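Local coordinates for protein rhomboid protease GlpG (Haemophilus influenzae, PDB 2NR9) that is a rhomboid-family serine protease of the bacterial inner membrane that probably cleaves substrates within the bilayer, using a serine-histidine catalytic dyad, at residues I14-C19 and S71-F76. The protein carries 2 engineered substitutions. Residues are numbered along the deposited sequence; the frame is centred on the assembly and turned at random.
Sequences ILTALC and SWFFIF. With PQE (3,6,12,15,18,21,24-heptaoxahexatriacontan-1-ol), chain F.
T16 sits between two phenylalanines, its hydroxyl facing the edges of both rings: T16 OG1 lies 3.7 Å from CD1 of F74 and 3.9 Å from CD2 of F73, near each ring's plane. The hydroxyl's hydrogen bond is made within its own helix, to T12 O, as is common for threonine in a membrane helix, and OG1 leans back beside the backbone N (chi1 -56°) to make it. With that bond made, the oxygen rests against the C-H edges of both rings.

The residue before it, L15, supplies the apolar side of the contact. L15 CD1 comes to 3.6 Å from F73 CZ at the far end of the ring, at a slant to it, while L15 CB lies 3.8 Å from F73 CE2. Both phenylalanines hold CG anti to the backbone N (chi1 -180° in F73), which carries the F73 ring across to L15 and sets F74 beside T16. On its other flank, F74 CD2 lies 4.1 Å from C47 of the bound PQE chain, whose alkyl tail continues past I75.

The helix segments run nearly antiparallel (165°) with axes 10.3 Å apart, a separation bridged by the large rings. They belong to transmembrane helices 10-27 and 63-84; F73 also touches L115, next to the nucleophile S116, and W72 and F76 pack against helix 116-131.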
loop_
_atom_site.group_PDB
_atom_site.type_symbol
_atom_site.label_atom_id
_atom_site.label_comp_id
_atom_site.label_asym_id
_atom_site.label_seq_id
_atom_site.Cartn_x
_atom_site.Cartn_y
_atom_site.Cartn_z
ATOM N N ILE A 14 -0.724 7.565 -11.459
ATOM C CA ILE A 14 0.725 7.763 -11.530
ATOM C C ILE A 14 1.506 6.633 -10.852
ATOM O O ILE A 14 2.528 6.176 -11.372
ATOM C CB ILE A 14 1.164 9.109 -10.912
ATOM C CG1 ILE A 14 0.785 10.274 -11.831
ATOM C CG2 ILE A 14 2.669 9.112 -10.681
ATOM C CD1 ILE A 14 1.236 11.632 -11.315
ATOM N N LEU A 15 1.041 6.205 -9.678
ATOM C CA LEU A 15 1.718 5.138 -8.931
ATOM C C LEU A 15 1.581 3.778 -9.613
ATOM O O LEU A 15 2.534 2.986 -9.656
ATOM C CB LEU A 15 1.212 5.080 -7.484
ATOM C CG LEU A 15 1.633 6.249 -6.593
ATOM C CD1 LEU A 15 0.917 6.204 -5.245
ATOM C CD2 LEU A 15 3.151 6.265 -6.406
ATOM N N THR A 16 0.407 3.510 -10.160
ATOM C CA THR A 16 0.190 2.261 -10.876
ATOM C C THR A 16 1.083 2.206 -12.117
ATOM O O THR A 16 1.828 1.241 -12.320
ATOM C CB THR A 16 -1.282 2.103 -11.267
ATOM O OG1 THR A 16 -2.098 2.210 -10.089
ATOM C CG2 THR A 16 -1.521 0.758 -11.936
ATOM N N ALA A 17 1.061 3.276 -12.906
ATOM C CA ALA A 17 1.864 3.350 -14.129
ATOM C C ALA A 17 3.376 3.289 -13.855
ATOM O O ALA A 17 4.133 2.764 -14.668
ATOM C CB ALA A 17 1.510 4.600 -14.931
ATOM N N LEU A 18 3.811 3.851 -12.730
ATOM C CA LEU A 18 5.229 3.795 -12.352
ATOM C C LEU A 18 5.648 2.366 -12.059
ATOM O O LEU A 18 6.741 1.935 -12.445
ATOM C CB LEU A 18 5.523 4.680 -11.134
ATOM C CG LEU A 18 5.826 6.155 -11.380
ATOM C CD1 LEU A 18 6.050 6.873 -10.060
ATOM C CD2 LEU A 18 7.049 6.300 -12.277
ATOM N N CYS A 19 4.803 1.650 -11.325
ATOM C CA CYS A 19 5.069 0.252 -11.006
ATOM C C CYS A 19 5.182 -0.568 -12.278
ATOM O O CYS A 19 6.109 -1.361 -12.426
ATOM C CB CYS A 19 3.986 -0.327 -10.089
ATOM S SG CYS A 19 4.090 0.217 -8.343
ATOM N N SER A 71 -4.003 -4.410 -8.943
ATOM C CA SER A 71 -5.463 -4.538 -9.012
ATOM C C SER A 71 -6.090 -3.953 -7.750
ATOM O O SER A 71 -6.939 -3.067 -7.818
ATOM C CB SER A 71 -5.877 -6.006 -9.146
ATOM O OG SER A 71 -5.320 -6.605 -10.305
ATOM N N TRP A 72 -5.671 -4.475 -6.600
ATOM C CA TRP A 72 -6.180 -4.028 -5.312
ATOM C C TRP A 72 -5.871 -2.555 -5.023
ATOM O O TRP A 72 -6.726 -1.831 -4.515
ATOM C CB TRP A 72 -5.662 -4.928 -4.189
ATOM C CG TRP A 72 -6.323 -6.275 -4.151
ATOM C CD1 TRP A 72 -6.048 -7.347 -4.951
ATOM C CD2 TRP A 72 -7.368 -6.690 -3.267
ATOM N NE1 TRP A 72 -6.864 -8.403 -4.621
ATOM C CE2 TRP A 72 -7.679 -8.027 -3.586
ATOM C CE3 TRP A 72 -8.070 -6.062 -2.233
ATOM C CZ2 TRP A 72 -8.669 -8.744 -2.915
ATOM C CZ3 TRP A 72 -9.047 -6.778 -1.563
ATOM C CH2 TRP A 72 -9.336 -8.106 -1.904
ATOM N N PHE A 73 -4.659 -2.112 -5.348
ATOM C CA PHE A 73 -4.290 -0.703 -5.138
ATOM C C PHE A 73 -5.058 0.235 -6.067
ATOM O O PHE A 73 -5.447 1.329 -5.665
ATOM C CB PHE A 73 -2.780 -0.476 -5.307
ATOM C CG PHE A 73 -2.350 0.973 -5.097
ATOM C CD1 PHE A 73 -2.199 1.487 -3.820
ATOM C CD2 PHE A 73 -2.106 1.808 -6.182
ATOM C CE1 PHE A 73 -1.806 2.805 -3.624
ATOM C CE2 PHE A 73 -1.721 3.131 -5.992
ATOM C CZ PHE A 73 -1.562 3.626 -4.716
ATOM N N PHE A 74 -5.268 -0.183 -7.312
ATOM C CA PHE A 74 -5.963 0.674 -8.255
ATOM C C PHE A 74 -7.403 0.894 -7.806
ATOM O O PHE A 74 -7.877 2.027 -7.744
ATOM C CB PHE A 74 -5.912 0.099 -9.673
ATOM C CG PHE A 74 -6.418 1.046 -10.726
ATOM C CD1 PHE A 74 -5.598 2.046 -11.230
ATOM C CD2 PHE A 74 -7.715 0.947 -11.202
ATOM C CE1 PHE A 74 -6.068 2.939 -12.188
ATOM C CE2 PHE A 74 -8.188 1.833 -12.159
ATOM C CZ PHE A 74 -7.360 2.828 -12.654
ATOM N N ILE A 75 -8.065 -0.193 -7.423
ATOM C CA ILE A 75 -9.436 -0.129 -6.949
ATOM C C ILE A 75 -9.597 0.650 -5.643
ATOM O O ILE A 75 -10.347 1.619 -5.590
ATOM C CB ILE A 75 -10.039 -1.537 -6.763
ATOM C CG1 ILE A 75 -10.215 -2.226 -8.118
ATOM C CG2 ILE A 75 -11.377 -1.448 -6.038
ATOM C CD1 ILE A 75 -10.915 -3.587 -8.033
ATOM N N PHE A 76 -8.886 0.233 -4.596
ATOM C CA PHE A 76 -9.045 0.852 -3.273
ATOM C C PHE A 76 -8.229 2.126 -3.050
ATOM O O PHE A 76 -8.647 3.011 -2.300
ATOM C CB PHE A 76 -8.851 -0.174 -2.153
ATOM C CG PHE A 76 -9.858 -1.305 -2.192
ATOM C CD1 PHE A 76 -9.595 -2.461 -2.914
ATOM C CD2 PHE A 76 -11.099 -1.170 -1.583
ATOM C CE1 PHE A 76 -10.538 -3.485 -2.992
ATOM C CE2 PHE A 76 -12.045 -2.196 -1.649
ATOM C CZ PHE A 76 -11.765 -3.348 -2.358
HETATM O O47 PQE F . 7.477 -12.868 -17.966
HETATM C C68 PQE F . 7.340 -13.835 -16.913
HETATM C C52 PQE F . 7.870 -13.249 -15.606
HETATM O O70 PQE F . 7.701 -14.201 -14.553
HETATM C C55 PQE F . 6.502 -13.972 -13.811
HETATM C C58 PQE F . 6.191 -15.191 -12.949
HETATM O O71 PQE F . 4.819 -15.164 -12.555
HETATM C C61 PQE F . 4.078 -16.241 -13.130
HETATM C C62 PQE F . 4.594 -16.524 -14.537
HETATM C C63 PQE F . 3.448 -16.740 -15.518
HETATM C C66 PQE F . 2.256 -15.850 -15.186
HETATM C C67 PQE F . 2.248 -14.594 -16.049
HETATM O O72 PQE F . 1.177 -13.743 -15.636
HETATM C C65 PQE F . 1.118 -12.550 -16.421
HETATM C C64 PQE F . 0.030 -11.625 -15.882
HETATM O O73 PQE F . 0.129 -10.345 -16.512
HETATM C C60 PQE F . 1.422 -9.762 -16.351
HETATM C C59 PQE F . 1.280 -8.277 -16.038
HETATM O O74 PQE F . 2.566 -7.655 -16.048
HETATM C C57 PQE F . 2.571 -6.421 -15.326
HETATM C C56 PQE F . 1.291 -5.642 -15.617
HETATM O O75 PQE F . 0.477 -5.579 -14.443
HETATM C C54 PQE F . -0.908 -5.463 -14.771
HETATM C C53 PQE F . -1.693 -5.010 -13.543
HETATM O O76 PQE F . -2.608 -3.979 -13.911
HETATM C C51 PQE F . -3.885 -4.158 -13.295
HETATM C C50 PQE F . -4.758 -2.925 -13.530
HETATM C C49 PQE F . -5.958 -2.916 -12.587
HETATM C C48 PQE F . -7.271 -2.807 -13.353
HETATM C C47 PQE F . -8.463 -2.886 -12.405
HETATM C C46 PQE F . -9.318 -4.116 -12.697
HETATM C C45 PQE F . -10.202 -4.470 -11.505
HETATM C C44 PQE F . -10.851 -5.841 -11.683
HETATM C C43 PQE F . -11.862 -6.125 -10.574
HETATM C C42 PQE F . -13.216 -6.534 -11.148
HETATM C C41 PQE F . -13.862 -7.638 -10.317
HETATM C C40 PQE F . -14.437 -8.726 -11.204
#